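Local coordinates for protein putative dehydrogenase (Amycolatopsis orientalis, PDB 5A9T) that acts as an NADPH-dependent imine reductase, reducing imines to amines with stereoselectivity, at residues Val91-Ser96 and Tyr116-Ile121; Leu6-Ala11 and Ser62-Val67. One frame throughout, in Å; residues are numbered along the deposited sequence.

Contact 1 of 2, residues Val91-Ser96 and Tyr116-Ile121; sequences VVNLNS and YLDGAI
Leu94 and Gly119 meet where strand 90-93 has just given way to a turn, with the CD2 methyl of Leu94 lying 3.6 Å from the CA of Gly119. The absence of a side chain at Gly119 lets this branch come down on the backbone, since a beta carbon there would run into Leu94 CD2. On its other flank the leucine crosses Ile121 at about a right angle, CB to CD1 3.9 Å. Branched aliphatic groups suit this packing, having no side-chain polar atoms to satisfy.

The other half of the contact is polar and centres on Tyr116. With CG anti to the backbone N (chi1 -173°), its ring passes Val91 CG1, which lies 3.9 Å from CE1, and carries the hydroxyl on to Asn93. There Asn93 ND2 donates to Tyr116 OH over 3.0 Å, a bent bond made with the amide and ring planes 84° apart. The hydroxyl in turn gives its proton to the anti lone pair of Asp118 OD1 at 2.6 Å, and Ser96 OG reaches the same oxygen from the syn side, somewhat out of the carboxylate plane, also at 2.6 Å. Two donors thus grip one carboxylate oxygen. Asn93 OD1 meanwhile accepts from Asn95 N, an Asx turn whose N-H comes from above the carbonyl plane; with the ND2 bond it helps hold the amide. A phenylalanine in place of Tyr116 would probably leave Asn93 ND2 without its acceptor and Asp118 OD1 one donor short.

Between the strands themselves, parallel pairing runs from Leu117 N to Val91 O, Asn93 N to Leu117 O and Gly119 N to Asn93 O. Strand 90-93, helix 99-111 and strand 115-121 form a beta-alpha-beta unit of the Rossmann-type domain: Tyr116 packs against Ala105, Leu106 and Ala109 of that helix, while Val92 and Leu117 touch Tyr137 of the antiparallel strand 134-139.

Contact 2 of 2, residues Leu6-Ala11 and Ser62-Val67; sequences LPVTVA and SRLLVV
With OG1 of Thr9 and OG of Ser62 each anti to its own carbonyl carbon (chi1 -69° and -43°), the two hydroxyls meet. Ser62 OG and Thr9 OG1 come to 2.8 Å, close enough for a hydrogen bond whose proton is not settled. Small hydroxyl residues suit this spot, where the chain enters strand 64-67 and a short polar group must fit against the backbone of strand 7-11. Thr9 OG1 is also bonded to Ala58 O, and a water joins Ser62 OG, so both oxygens have further partners. Beside them Leu65 CD2 packs on Thr9 CB at 3.8 Å.

On the face that carries Val8, Leu64 and Val66 the side chains that meet are all apolar. Val8 CG1 lies 3.9 Å from Leu64 CD2, the two side chains running side by side and pointing the same way, and it reaches Val66 CG2 obliquely. The short valines and the longer Leu64 give a face of methyl groups; helix 15-26 packs on it, Leu24 meeting Val8 and Val10, and Leu20 meeting Val66.

Between the strands, Thr9 N gives a nearly straight bond (175°) to Leu64 O at 3.0 Å, Val66 N answers to Thr9 O at 2.8 Å, and Ala11 N to Val66 O at 2.9 Å. The chemistry thus implies a parallel pairing held by regular backbone bonds in the hydrophobic core of the nucleotide-binding fold, with its polar side-chain contact gathered at the entry to strand 64-67.

Contacts 1 and 2, with centres about 12 Å apart, are neighbouring parts of one sheet, because strands 64-67 and 90-93 lie side by side. Two probable hydrogen bonds stitch the seam. Val67 N meets Val92 O at 2.8 Å. Leu94 N meets Val67 O at 2.8 Å. Leu64 CD1 also packs on Val92 CG2 at 3.7 Å. Both contacts approach the NADP(+) site, which carries no cofactor in this chain: in contact 2 the Val10 side chain is about 4 Å from the side chain of Leu13 and from Gly17, while contact 1 supplies Asn95 itself and brings the Ile121 side chain about 4 Å from that of Met16. That isoleucine side chain lies about 11 Å from a bound methyltetrahydroisoquinoline.

Contact 1 of 2, residues Val91-Ser96 and Tyr116-Ile121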
loop_
_atom_site.group_PDB
_atom_site.type_symbol
_atom_site.label_atom_id
_atom_site.label_comp_id
_atom_site.label_asym_id
_atom_site.label_seq_id
_atom_site.Cartn_x
_atom_site.Cartn_y
_atom_site.Cartn_z
ATOM N N VAL A 91 34.845 5.217 3.100
ATOM C CA VAL A 91 33.853 5.784 2.148
ATOM C C VAL A 91 32.494 5.273 2.553
ATOM O O VAL A 91 32.269 4.058 2.620
ATOM C CB VAL A 91 34.220 5.407 0.746
ATOM C CG1 VAL A 91 33.004 5.668 -0.171
ATOM C CG2 VAL A 91 35.485 6.177 0.250
ATOM N N VAL A 92 31.560 6.201 2.768
ATOM C CA VAL A 92 30.135 5.949 2.865
ATOM C C VAL A 92 29.532 6.496 1.606
ATOM O O VAL A 92 29.452 7.727 1.416
ATOM C CB VAL A 92 29.548 6.538 4.107
ATOM C CG1 VAL A 92 28.034 6.282 4.188
ATOM C CG2 VAL A 92 30.169 5.991 5.357
ATOM N N ASN A 93 29.140 5.591 0.685
ATOM C CA ASN A 93 28.616 5.944 -0.589
ATOM C C ASN A 93 27.107 5.958 -0.574
ATOM O O ASN A 93 26.522 4.892 -0.456
ATOM C CB ASN A 93 29.093 4.935 -1.609
ATOM C CG ASN A 93 28.762 5.360 -3.045
ATOM O OD1 ASN A 93 28.107 6.360 -3.301
ATOM N ND2 ASN A 93 29.246 4.526 -4.049
ATOM N N LEU A 94 26.555 7.145 -0.805
ATOM C CA LEU A 94 25.074 7.330 -0.724
ATOM C C LEU A 94 24.476 7.453 -2.090
ATOM O O LEU A 94 23.264 7.789 -2.185
ATOM C CB LEU A 94 24.756 8.440 0.196
ATOM C CG LEU A 94 25.209 8.287 1.620
ATOM C CD1 LEU A 94 24.894 9.490 2.484
ATOM C CD2 LEU A 94 24.637 7.030 2.293
ATOM N N ASN A 95 25.156 7.085 -3.153
ATOM C CA ASN A 95 24.487 7.176 -4.499
ATOM C C ASN A 95 24.897 6.136 -5.464
ATOM O O ASN A 95 25.195 6.465 -6.658
ATOM C CB ASN A 95 24.519 8.592 -5.063
ATOM C CG ASN A 95 23.567 8.823 -6.270
ATOM O OD1 ASN A 95 22.536 8.228 -6.330
ATOM N ND2 ASN A 95 23.999 9.628 -7.260
ATOM N N SER A 96 24.948 4.880 -5.035
ATOM C CA SER A 96 25.201 3.840 -6.017
ATOM C C SER A 96 23.927 3.669 -6.898
ATOM O O SER A 96 22.780 3.727 -6.463
ATOM C CB SER A 96 25.540 2.504 -5.473
ATOM O OG SER A 96 26.773 2.431 -4.819
ATOM N N TYR A 116 34.357 0.549 3.556
ATOM C CA TYR A 116 33.286 0.887 2.657
ATOM C C TYR A 116 31.930 0.550 3.220
ATOM O O TYR A 116 31.750 -0.578 3.684
ATOM C CB TYR A 116 33.466 0.172 1.294
ATOM C CG TYR A 116 32.503 0.609 0.276
ATOM C CD1 TYR A 116 32.676 1.767 -0.539
ATOM C CD2 TYR A 116 31.287 -0.118 0.093
ATOM C CE1 TYR A 116 31.695 2.197 -1.458
ATOM C CE2 TYR A 116 30.374 0.328 -0.868
ATOM C CZ TYR A 116 30.516 1.369 -1.592
ATOM O OH TYR A 116 29.664 1.914 -2.566
ATOM N N LEU A 117 31.001 1.479 3.164
ATOM C CA LEU A 117 29.580 1.222 3.483
ATOM C C LEU A 117 28.780 1.879 2.368
ATOM O O LEU A 117 29.048 2.994 1.932
ATOM C CB LEU A 117 29.322 1.761 4.946
ATOM C CG LEU A 117 28.049 1.432 5.585
ATOM C CD1 LEU A 117 27.981 -0.074 5.851
ATOM C CD2 LEU A 117 27.877 2.309 6.807
ATOM N N ASP A 118 27.721 1.179 1.895
ATOM C CA ASP A 118 26.843 1.718 0.874
ATOM C C ASP A 118 25.520 2.106 1.604
ATOM O O ASP A 118 25.088 1.400 2.540
ATOM C CB ASP A 118 26.567 0.638 -0.190
ATOM C CG ASP A 118 26.225 1.271 -1.508
ATOM O OD1 ASP A 118 27.066 1.877 -2.293
ATOM O OD2 ASP A 118 24.970 1.368 -1.819
ATOM N N GLY A 119 24.950 3.225 1.186
ATOM C CA GLY A 119 23.710 3.585 1.825
ATOM C C GLY A 119 22.701 4.122 0.849
ATOM O O GLY A 119 23.045 4.743 -0.171
ATOM N N ALA A 120 21.444 3.953 1.233
ATOM C CA ALA A 120 20.323 4.436 0.445
ATOM C C ALA A 120 19.497 5.404 1.286
ATOM O O ALA A 120 19.023 5.061 2.393
ATOM C CB ALA A 120 19.445 3.252 -0.017
ATOM N N ILE A 121 19.330 6.608 0.795
ATOM C CA ILE A 121 18.614 7.661 1.511
ATOM C C ILE A 121 17.125 7.569 1.189
ATOM O O ILE A 121 16.755 7.608 0.035
ATOM C CB ILE A 121 19.158 8.999 1.076
ATOM C CG1 ILE A 121 20.675 9.069 1.363
ATOM C CG2 ILE A 121 18.404 10.077 1.811
ATOM C CD1 ILE A 121 21.350 10.281 0.729
HETATM O O HOH W 1 20.630 7.147 -1.707
HETATM O O HOH W 2 24.264 3.676 -2.432
#

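Contact 2 of 2, residues Leu6-Ala11 and Ser62-Val67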
loop_
_atom_site.group_PDB
_atom_site.type_symbol
_atom_site.label_atom_id
_atom_site.label_comp_id
_atom_site.label_asym_id
_atom_site.label_seq_id
_atom_site.Cartn_x
_atom_site.Cartn_y
_atom_site.Cartn_z
ATOM N N LEU A 6 34.344 16.465 15.151
ATOM C CA LEU A 6 34.766 15.212 14.449
ATOM C C LEU A 6 34.804 15.607 12.954
ATOM O O LEU A 6 33.808 16.196 12.453
ATOM C CB LEU A 6 33.641 14.248 14.673
ATOM C CG LEU A 6 33.824 12.781 14.127
ATOM C CD1 LEU A 6 33.336 12.413 12.726
ATOM C CD2 LEU A 6 35.234 12.371 14.236
ATOM N N PRO A 7 35.918 15.426 12.226
ATOM C CA PRO A 7 35.966 15.913 10.889
ATOM C C PRO A 7 35.175 14.919 9.944
ATOM O O PRO A 7 35.200 13.706 10.139
ATOM C CB PRO A 7 37.465 15.874 10.554
ATOM C CG PRO A 7 38.011 14.864 11.424
ATOM C CD PRO A 7 37.257 14.977 12.708
ATOM N N VAL A 8 34.481 15.471 8.973
ATOM C CA VAL A 8 33.831 14.675 7.978
ATOM C C VAL A 8 33.990 15.397 6.649
ATOM O O VAL A 8 33.926 16.633 6.626
ATOM C CB VAL A 8 32.315 14.524 8.236
ATOM C CG1 VAL A 8 31.732 13.626 7.135
ATOM C CG2 VAL A 8 32.049 14.052 9.632
ATOM N N THR A 9 34.201 14.693 5.548
ATOM C CA THR A 9 34.216 15.254 4.257
ATOM C C THR A 9 32.944 14.841 3.529
ATOM O O THR A 9 32.592 13.648 3.538
ATOM C CB THR A 9 35.438 14.789 3.501
ATOM O OG1 THR A 9 36.624 15.360 4.078
ATOM C CG2 THR A 9 35.406 15.185 2.055
ATOM N N VAL A 10 32.344 15.756 2.785
ATOM C CA VAL A 10 31.262 15.439 1.845
ATOM C C VAL A 10 31.736 15.738 0.457
ATOM O O VAL A 10 32.118 16.902 0.143
ATOM C CB VAL A 10 30.005 16.243 2.194
ATOM C CG1 VAL A 10 28.929 15.956 1.134
ATOM C CG2 VAL A 10 29.505 15.940 3.575
ATOM N N ALA A 11 31.773 14.745 -0.415
ATOM C CA ALA A 11 32.097 14.874 -1.788
ATOM C C ALA A 11 30.866 14.757 -2.665
ATOM O O ALA A 11 30.246 13.699 -2.759
ATOM C CB ALA A 11 33.110 13.822 -2.200
ATOM N N SER A 62 39.715 14.193 6.385
ATOM C CA SER A 62 38.828 13.421 7.229
ATOM C C SER A 62 39.046 11.947 7.012
ATOM O O SER A 62 39.364 11.551 5.946
ATOM C CB SER A 62 37.314 13.731 6.965
ATOM O OG SER A 62 37.102 15.143 6.819
ATOM N N ARG A 63 38.785 11.140 8.064
ATOM C CA ARG A 63 38.749 9.707 7.869
ATOM C C ARG A 63 37.397 9.306 7.198
ATOM O O ARG A 63 37.378 8.454 6.301
ATOM C CB ARG A 63 38.933 8.953 9.156
ATOM C CG ARG A 63 38.660 7.450 9.087
ATOM C CD ARG A 63 39.084 6.734 10.379
ATOM N NE ARG A 63 38.484 5.372 10.522
ATOM C CZ ARG A 63 38.872 4.307 9.888
ATOM N NH1 ARG A 63 39.837 4.302 8.974
ATOM N NH2 ARG A 63 38.337 3.113 10.092
ATOM N N LEU A 64 36.312 9.941 7.651
ATOM C CA LEU A 64 34.958 9.641 7.142
ATOM C C LEU A 64 34.659 10.494 5.938
ATOM O O LEU A 64 34.642 11.725 6.008
ATOM C CB LEU A 64 33.922 9.900 8.258
ATOM C CG LEU A 64 32.466 9.637 7.765
ATOM C CD1 LEU A 64 32.266 8.229 7.384
ATOM C CD2 LEU A 64 31.539 10.086 8.863
ATOM N N LEU A 65 34.500 9.818 4.802
ATOM C CA LEU A 65 34.246 10.447 3.490
ATOM C C LEU A 65 32.831 10.040 3.088
ATOM O O LEU A 65 32.589 8.884 2.767
ATOM C CB LEU A 65 35.213 10.000 2.443
ATOM C CG LEU A 65 36.678 10.049 2.901
ATOM C CD1 LEU A 65 37.609 9.328 1.893
ATOM C CD2 LEU A 65 37.211 11.460 3.230
ATOM N N VAL A 66 31.909 10.988 3.096
ATOM C CA VAL A 66 30.515 10.802 2.662
ATOM C C VAL A 66 30.350 11.187 1.237
ATOM O O VAL A 66 30.696 12.376 0.897
ATOM C CB VAL A 66 29.596 11.618 3.559
ATOM C CG1 VAL A 66 28.148 11.496 3.105
ATOM C CG2 VAL A 66 29.631 11.115 4.993
ATOM N N VAL A 67 30.113 10.248 0.324
ATOM C CA VAL A 67 30.184 10.494 -1.108
ATOM C C VAL A 67 28.737 10.500 -1.652
ATOM O O VAL A 67 27.998 9.521 -1.428
ATOM C CB VAL A 67 31.082 9.505 -1.783
ATOM C CG1 VAL A 67 31.135 9.802 -3.281
ATOM C CG2 VAL A 67 32.481 9.540 -1.232
HETATM O O HOH W 3 36.836 11.579 10.062
HETATM O O HOH W 4 36.886 17.847 7.639
#